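Microcin B17-processing protein McbC (Escherichia coli str. K-12 substr. MG1655, PDB 6GRH) is the FMN-dependent oxidoreductase of the microcin B17 processing complex, needed to convert the inactive McbA precursor into the active antibiotic peptide. Local coordinates at residues Ser169-Arg172 with Ser173-Gly177; Asp240-Val243 with Ala244-Asn248; Gly176-Ser179 with Glu180-Gly183; Leu133-Leu136 with Ser137-Thr140. One frame throughout, in Å; residues are numbered along the deposited sequence.

Contact 1. Residues Ser169-Arg172 with Ser173-Gly177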
# COMPACT_ATOMS: atom_id res chain seq x y z
N SER D 169 31.53 -5.22 16.27
CA SER D 169 30.09 -4.93 16.18
C SER D 169 29.68 -4.45 14.80
O SER D 169 28.64 -4.85 14.28
CB SER D 169 29.67 -3.84 17.18
OG SER D 169 29.95 -4.23 18.50
N LEU D 170 30.49 -3.57 14.22
CA LEU D 170 30.22 -3.07 12.88
C LEU D 170 30.27 -4.16 11.86
O LEU D 170 29.43 -4.20 10.99
CB LEU D 170 31.23 -2.01 12.43
CG LEU D 170 30.95 -0.56 12.74
CD1 LEU D 170 32.16 0.26 12.34
CD2 LEU D 170 29.69 -0.09 12.02
N TYR D 171 31.32 -4.97 11.94
CA TYR D 171 31.49 -6.11 11.04
C TYR D 171 30.30 -7.07 11.13
O TYR D 171 29.75 -7.48 10.11
CB TYR D 171 32.79 -6.87 11.34
CG TYR D 171 32.95 -8.11 10.51
CD1 TYR D 171 32.59 -9.36 11.01
CD2 TYR D 171 33.41 -8.04 9.20
CE1 TYR D 171 32.72 -10.50 10.24
CE2 TYR D 171 33.56 -9.18 8.43
CZ TYR D 171 33.21 -10.41 8.96
OH TYR D 171 33.32 -11.53 8.18
N ARG D 172 29.91 -7.41 12.35
CA ARG D 172 28.78 -8.31 12.56
C ARG D 172 27.52 -7.76 11.88
O ARG D 172 26.87 -8.46 11.10
CB ARG D 172 28.55 -8.54 14.06
CG ARG D 172 27.39 -9.46 14.39
CD ARG D 172 27.25 -9.70 15.88
NE ARG D 172 25.85 -9.98 16.20
CZ ARG D 172 25.25 -11.18 16.11
NH1 ARG D 172 25.93 -12.28 15.75
NH2 ARG D 172 23.96 -11.27 16.41
N SER D 173 27.22 -6.48 12.12
CA SER D 173 26.01 -5.86 11.54
C SER D 173 26.02 -5.80 10.00
O SER D 173 25.01 -6.07 9.33
CB SER D 173 25.75 -4.48 12.16
OG SER D 173 26.57 -3.46 11.59
N LEU D 174 27.17 -5.48 9.42
CA LEU D 174 27.25 -5.30 7.95
C LEU D 174 27.29 -6.60 7.14
O LEU D 174 26.89 -6.63 6.01
CB LEU D 174 28.47 -4.47 7.60
CG LEU D 174 28.47 -3.01 8.05
CD1 LEU D 174 29.81 -2.37 7.74
CD2 LEU D 174 27.40 -2.25 7.32
N SER D 175 27.82 -7.66 7.73
CA SER D 175 28.14 -8.89 6.98
C SER D 175 27.00 -9.89 6.98
O SER D 175 27.07 -10.90 6.27
CB SER D 175 29.40 -9.53 7.56
OG SER D 175 29.21 -9.88 8.92
N GLY D 176 25.99 -9.64 7.80
CA GLY D 176 24.80 -10.47 7.90
C GLY D 176 25.09 -11.94 8.12
O GLY D 176 26.01 -12.30 8.84
N GLY D 177 24.31 -12.79 7.47
CA GLY D 177 24.48 -14.22 7.61
C GLY D 177 25.70 -14.84 6.97
O GLY D 177 26.12 -15.90 7.38
O HOH W 1 26.98 -11.24 11.02

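Contact 2. Residues Asp240-Val243 with Ala244-Asn248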
# COMPACT_ATOMS: atom_id res chain seq x y z
N ASP D 240 19.15 -4.37 7.84
CA ASP D 240 19.12 -2.92 7.68
C ASP D 240 18.99 -2.16 9.01
O ASP D 240 19.71 -1.20 9.25
CB ASP D 240 18.01 -2.46 6.72
CG ASP D 240 18.02 -3.21 5.38
OD1 ASP D 240 17.88 -4.46 5.37
OD2 ASP D 240 18.18 -2.53 4.33
N SER D 241 18.09 -2.61 9.88
CA SER D 241 17.82 -1.89 11.10
C SER D 241 18.99 -2.00 12.08
O SER D 241 19.28 -1.07 12.84
CB SER D 241 16.54 -2.40 11.74
OG SER D 241 16.68 -3.75 12.07
N TYR D 242 19.68 -3.12 12.01
CA TYR D 242 20.82 -3.39 12.88
C TYR D 242 22.05 -2.57 12.45
O TYR D 242 22.73 -1.99 13.29
CB TYR D 242 21.11 -4.88 12.83
CG TYR D 242 22.20 -5.44 13.69
CD1 TYR D 242 22.57 -4.86 14.90
CD2 TYR D 242 22.83 -6.63 13.32
CE1 TYR D 242 23.55 -5.43 15.70
CE2 TYR D 242 23.83 -7.19 14.09
CZ TYR D 242 24.19 -6.59 15.27
OH TYR D 242 25.16 -7.20 16.03
N VAL D 243 22.29 -2.50 11.15
CA VAL D 243 23.31 -1.59 10.59
C VAL D 243 23.01 -0.13 11.00
O VAL D 243 23.88 0.56 11.57
CB VAL D 243 23.40 -1.73 9.07
CG1 VAL D 243 24.27 -0.64 8.45
CG2 VAL D 243 23.94 -3.12 8.73
N ALA D 244 21.76 0.30 10.80
CA ALA D 244 21.37 1.66 11.19
C ALA D 244 21.63 1.95 12.68
O ALA D 244 22.23 2.97 13.01
CB ALA D 244 19.92 1.95 10.83
N LYS D 245 21.21 1.04 13.55
CA LYS D 245 21.34 1.19 15.00
C LYS D 245 22.83 1.28 15.40
O LYS D 245 23.23 2.15 16.20
CB LYS D 245 20.69 -0.00 15.69
CG LYS D 245 20.81 -0.09 17.22
CD LYS D 245 19.78 0.80 17.90
CE LYS D 245 19.92 0.73 19.43
NZ LYS D 245 18.58 0.64 20.10
N THR D 246 23.63 0.40 14.79
CA THR D 246 25.07 0.29 15.10
C THR D 246 25.83 1.56 14.70
O THR D 246 26.71 2.01 15.42
CB THR D 246 25.67 -0.98 14.42
OG1 THR D 246 24.97 -2.12 14.92
CG2 THR D 246 27.14 -1.16 14.77
N MET D 247 25.41 2.15 13.60
CA MET D 247 25.91 3.45 13.13
C MET D 247 25.27 4.69 13.81
O MET D 247 25.62 5.83 13.48
CB MET D 247 25.73 3.54 11.62
CG MET D 247 26.59 2.52 10.86
SD MET D 247 26.20 2.49 9.09
CE MET D 247 26.85 4.05 8.59
N ASN D 248 24.35 4.46 14.75
CA ASN D 248 23.57 5.49 15.41
C ASN D 248 22.75 6.36 14.44
O ASN D 248 22.53 7.54 14.69
CB ASN D 248 24.47 6.33 16.33
CG ASN D 248 24.91 5.57 17.56
OD1 ASN D 248 24.11 4.87 18.18
ND2 ASN D 248 26.17 5.68 17.89

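Contact 3. Residues Gly176-Ser179 with Glu180-Gly183. With FMN (flavin mononucleotide), chain O.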
# COMPACT_ATOMS: atom_id res chain seq x y z
N GLY D 176 25.99 -9.64 7.80
CA GLY D 176 24.80 -10.47 7.90
C GLY D 176 25.09 -11.94 8.12
O GLY D 176 26.01 -12.30 8.84
N GLY D 177 24.31 -12.79 7.47
CA GLY D 177 24.48 -14.22 7.61
C GLY D 177 25.70 -14.84 6.97
O GLY D 177 26.12 -15.90 7.38
N ASP D 178 26.28 -14.18 5.96
CA ASP D 178 27.31 -14.78 5.09
C ASP D 178 28.74 -14.32 5.41
O ASP D 178 29.60 -14.22 4.52
CB ASP D 178 26.94 -14.45 3.62
CG ASP D 178 27.46 -15.48 2.61
OD1 ASP D 178 27.71 -16.66 2.97
OD2 ASP D 178 27.59 -15.09 1.42
N SER D 179 29.01 -14.09 6.69
CA SER D 179 30.29 -13.51 7.11
C SER D 179 31.49 -14.45 6.92
O SER D 179 32.59 -13.99 6.61
CB SER D 179 30.21 -13.03 8.56
OG SER D 179 29.86 -14.09 9.41
N GLU D 180 31.29 -15.75 7.08
CA GLU D 180 32.39 -16.68 6.84
C GLU D 180 32.90 -16.60 5.39
O GLU D 180 34.10 -16.58 5.16
CB GLU D 180 32.02 -18.12 7.18
CG GLU D 180 33.25 -19.01 7.38
CD GLU D 180 32.92 -20.49 7.49
OE1 GLU D 180 31.75 -20.83 7.79
OE2 GLU D 180 33.85 -21.31 7.28
N ARG D 181 31.97 -16.57 4.44
CA ARG D 181 32.34 -16.49 3.03
C ARG D 181 32.95 -15.11 2.70
O ARG D 181 33.90 -15.01 1.93
CB ARG D 181 31.11 -16.79 2.15
CG ARG D 181 31.23 -16.40 0.69
CD ARG D 181 30.16 -17.03 -0.19
NE ARG D 181 30.23 -16.37 -1.48
CZ ARG D 181 29.69 -15.19 -1.76
NH1 ARG D 181 28.98 -14.52 -0.85
NH2 ARG D 181 29.87 -14.66 -2.96
N LEU D 182 32.41 -14.06 3.31
CA LEU D 182 32.94 -12.70 3.10
C LEU D 182 34.39 -12.55 3.49
O LEU D 182 35.14 -11.89 2.78
CB LEU D 182 32.11 -11.64 3.83
CG LEU D 182 32.53 -10.19 3.63
CD1 LEU D 182 32.29 -9.76 2.19
CD2 LEU D 182 31.79 -9.29 4.60
N GLY D 183 34.76 -13.13 4.62
CA GLY D 183 36.12 -13.04 5.16
C GLY D 183 36.26 -11.77 5.97
O GLY D 183 35.34 -11.38 6.70
N1 FMN O . 27.44 -10.55 -3.64
C2 FMN O . 27.32 -11.33 -2.53
O2 FMN O . 28.12 -12.27 -2.41
N3 FMN O . 26.38 -11.11 -1.59
C4 FMN O . 25.49 -10.09 -1.68
O4 FMN O . 24.63 -9.89 -0.79
C4A FMN O . 25.54 -9.20 -2.87
N5 FMN O . 24.69 -8.17 -3.04
C5A FMN O . 24.78 -7.37 -4.14
C6 FMN O . 23.89 -6.31 -4.28
C7 FMN O . 23.94 -5.46 -5.38
C7M FMN O . 22.95 -4.33 -5.51
C8 FMN O . 24.97 -5.69 -6.43
C8M FMN O . 25.03 -4.78 -7.63
C9 FMN O . 25.87 -6.74 -6.30
C9A FMN O . 25.82 -7.60 -5.19
N10 FMN O . 26.73 -8.69 -5.02
C10 FMN O . 26.60 -9.50 -3.87
C1' FMN O . 27.79 -8.99 -5.99
C2' FMN O . 27.22 -9.80 -7.14
O2' FMN O . 26.90 -11.13 -6.67
C3' FMN O . 28.20 -9.80 -8.31
O3' FMN O . 28.32 -8.48 -8.85
C4' FMN O . 27.81 -10.76 -9.43
O4' FMN O . 27.80 -12.10 -8.92
C5' FMN O . 28.75 -10.73 -10.63
O5' FMN O . 30.07 -11.03 -10.20
P FMN O . 31.27 -10.00 -10.44
O1P FMN O . 30.92 -8.73 -9.71
O2P FMN O . 32.46 -10.71 -9.82
O3P FMN O . 31.30 -9.91 -11.93
O HOH W 2 28.91 -16.98 7.65
O HOH W 3 29.40 -17.69 4.87

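Contact 4. Residues Leu133-Leu136 with Ser137-Thr140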
# COMPACT_ATOMS: atom_id res chain seq x y z
N LEU D 133 31.52 5.78 6.18
CA LEU D 133 32.72 4.96 6.12
C LEU D 133 32.76 4.15 7.41
O LEU D 133 32.68 4.73 8.49
CB LEU D 133 33.95 5.85 6.02
CG LEU D 133 35.32 5.21 6.29
CD1 LEU D 133 35.62 4.14 5.25
CD2 LEU D 133 36.37 6.31 6.26
N CYS D 134 32.88 2.83 7.28
CA CYS D 134 32.94 1.93 8.43
C CYS D 134 34.28 1.22 8.47
O CYS D 134 34.63 0.52 7.52
CB CYS D 134 31.79 0.91 8.37
SG CYS D 134 30.15 1.65 8.63
N ARG D 135 35.03 1.40 9.56
CA ARG D 135 36.34 0.77 9.73
C ARG D 135 36.13 -0.61 10.36
O ARG D 135 35.51 -0.70 11.41
CB ARG D 135 37.23 1.64 10.62
CG ARG D 135 38.57 1.03 10.98
CD ARG D 135 39.48 2.08 11.62
NE ARG D 135 40.71 1.48 12.10
CZ ARG D 135 40.87 0.87 13.29
NH1 ARG D 135 39.86 0.75 14.16
NH2 ARG D 135 42.06 0.37 13.60
N LEU D 136 36.62 -1.66 9.71
CA LEU D 136 36.25 -3.05 10.04
C LEU D 136 37.37 -3.96 10.50
O LEU D 136 37.09 -5.11 10.87
CB LEU D 136 35.60 -3.72 8.83
CG LEU D 136 34.33 -3.06 8.29
CD1 LEU D 136 33.83 -3.86 7.11
CD2 LEU D 136 33.29 -2.99 9.38
N SER D 137 38.61 -3.49 10.44
CA SER D 137 39.76 -4.27 10.89
C SER D 137 40.68 -3.38 11.70
O SER D 137 40.86 -2.21 11.36
CB SER D 137 40.52 -4.80 9.67
OG SER D 137 41.82 -5.25 10.03
N GLU D 138 41.30 -3.95 12.74
CA GLU D 138 42.35 -3.24 13.45
C GLU D 138 43.63 -3.09 12.61
O GLU D 138 44.51 -2.34 13.00
CB GLU D 138 42.65 -3.89 14.81
CG GLU D 138 41.45 -3.90 15.77
CD GLU D 138 40.80 -2.53 16.04
OE1 GLU D 138 41.52 -1.49 16.14
OE2 GLU D 138 39.56 -2.49 16.16
N ASN D 139 43.71 -3.79 11.48
CA ASN D 139 44.77 -3.55 10.49
C ASN D 139 44.48 -2.40 9.52
O ASN D 139 45.22 -2.18 8.57
CB ASN D 139 45.11 -4.83 9.72
CG ASN D 139 46.27 -5.58 10.32
OD1 ASN D 139 47.28 -4.99 10.71
ND2 ASN D 139 46.16 -6.90 10.34
N THR D 140 43.39 -1.68 9.75
CA THR D 140 43.12 -0.46 9.01
C THR D 140 43.58 0.71 9.88
O THR D 140 43.24 0.78 11.07
CB THR D 140 41.62 -0.36 8.69
OG1 THR D 140 41.21 -1.52 7.96
CG2 THR D 140 41.33 0.92 7.87

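Contact 1. Residues Ser169-Arg172 with Ser173-Gly177
S175 lies over one face of the Y171 ring, its CB 4.3 Å from the ring centroid and 15° off the ring normal, a CH-pi contact in the last turn of helix 167-175. This i/i+4 overlap depends on the Y171 side chain running beside its own carbonyl carbon (chi1 176°), which lays the ring alongside S175. The hydroxyl above that face has turned back to the backbone: S175 OG donates to Y171 O at 2.7 Å, while S175 N donates to the same oxygen from the opposite face of its carbonyl plane. Y171 O is therefore gripped twice by one residue. One residue earlier, L170 O also takes two donors, L174 N and S173 OG (3.0 Å), but both come from the same face. In both S173 and S175 the hydroxyl sits between backbone N and carbonyl carbon, the rotamer from which it can fold back onto the preceding turn.

The polar ends of Y171 and R172 look elsewhere: Y171 OH bonds G183 O, and R172 reaches Y242 and E37, joining this helix to neighbouring parts of the nitroreductase-type fold. L170 and L174 carry the apolar side, with L174 against V259 and F261 of strand 254-263. Beyond the helix, G176 has positive phi (52°), leaving helical geometry, and a water lies 2.8 Å from R172 O and 2.6 Å from G176 O, near enough to bridge them.

Contact 2. Residues Asp240-Val243 with Ala244-Asn248
A chi1 of -177° sets the Y242 ring beside its own carbonyl carbon, while T246, at chi1 -59°, holds OG1 beside its own N and sends it back over the preceding turn of helix 240-246. The two side chains pass at a slant, OG1 of T246 coming within 3.6 Å of CD1 of Y242. The same hydroxyl donates to Y242 O at 2.8 Å, and T246 N reaches that oxygen at 3.0 Å from the other face of the carbonyl plane.

On the buried side, V243 and M247 lie alongside each other and point the same way, CG1 of V243 touching SD of M247 at 3.7 Å. M247 reaches F132 and C134 of strand 129-135, packing the helix end on the sheet. M247 N makes an ordinary helical bond to V243 O; N248, with positive phi (58°) and its N bonded to K245 O at 2.9 Å, closes the helix in a Schellman motif.

D240 forms salt bridges with R205 and R208 of the second subunit, and K245 NZ bonds P186 O of the McbB chain. The T246 hydroxyl is thus spent inside the helix, whereas the charged ends of D240 and K245 engage largely other chains.

Contact 3. Residues Gly176-Ser179 with Glu180-Gly183
The FMN site of this nitroreductase-family enzyme is reached by the short helix 179-182, whose R181 extends to the isoalloxazine while D178, three residues earlier at the N-cap position, braces it. R181 NH1 donates to D178 OD2 at 2.7 Å in a salt bridge. The carboxylate and guanidinium planes lie only 14° apart, and OD2 is met nearly along its C-O axis at the guanidinium edge. D178 achieves this with CG swung away from its backbone N (chi1 -153°), and R181 with an extended chain from CG to NE.

Both terminal nitrogens of R181 then converge on one flavin oxygen: O2 of FMN accepts from NH1 at 2.9 Å and from NH2 at 3.0 Å. NH1 is thus shared between the aspartate and the cofactor, so D178 is a second-shell residue that, with the two bonds to O2, should restrain the rotation of the guanidinium. The positive charge beside O2 would be expected to favour electron density on the pyrimidine end of the flavin, as in other flavoenzymes with a basic group there. R233 supplies a further hydrogen bond to the same cofactor, and R117 of the second subunit another; W235 of strand 231-235 packs against D178, R181 and L182.

D178 makes no side-chain capping bond to the helix. Water takes up that work instead: one molecule links G177 O to E180 N, and a second donates to D178 OD1 at 2.7 Å while accepting from R181 N at 2.8 Å.

Contact 4. Residues Leu133-Leu136 with Ser137-Thr140
R135 and S137 bury the most surface in this turn, where strand 129-135 leaves the antiparallel sheet and a type I beta turn runs from S137 to T140. R135 sets CG opposite its backbone N (chi1 174°) and stays extended from CG to NE, which carries its guanidinium alongside the turn. There it takes T140 O side-on with two nitrogens, NE and NH2, each at 2.8 Å from that oxygen and the oxygen close to the guanidinium plane. The two donors are not equivalent at the carbonyl: NH2 arrives nearly in line with C=O, whereas NE stands 50° out of the carbonyl plane. S137 O lies over one face of the same guanidinium, and T140 N closes the turn by donating to S137 O.

The exposed E138 adds a salt bridge, its chain bent at chi2 to return OE1 to R135. The carboxylate and guanidinium planes are 73° apart, and NH2 meets OE1 at 3.2 Å from above the carboxylate plane. R135 NH1 makes a weak bond to that oxygen and is hydrogen-bonded to N148 OD1. Outside the turn, T140 OG1 is bonded to H186 O and S137 OG to D91. S137 OG also accepts from N139 N at 2.8 Å, completing an ST turn.

How the contacts relate
Contact 1 touches each of the other three. Toward contact 2, centred about 10 Å away, S173 CA lies 3.6 Å from Y242 CE2, and L174 CD2 meets V243 CG1 at 3.7 Å. Contact 3 begins where contact 1 ends, sharing G176 and G177, and S175 CB packs on L182 CD2 at 3.8 Å. Contact 4 meets the apolar side of helix 167-175 through L170 CD2 and C134 SG, 3.8 Å apart. Contacts 2 and 4 meet at M247 and C134, whereas contact 3 touches neither. In contact 3 R181 bonds FMN directly; the G176 position of contact 1 is about 9 Å from a bound FMN, the D240 side chain of contact 2 about 11 Å and that of L136 in contact 4 about 14 Å.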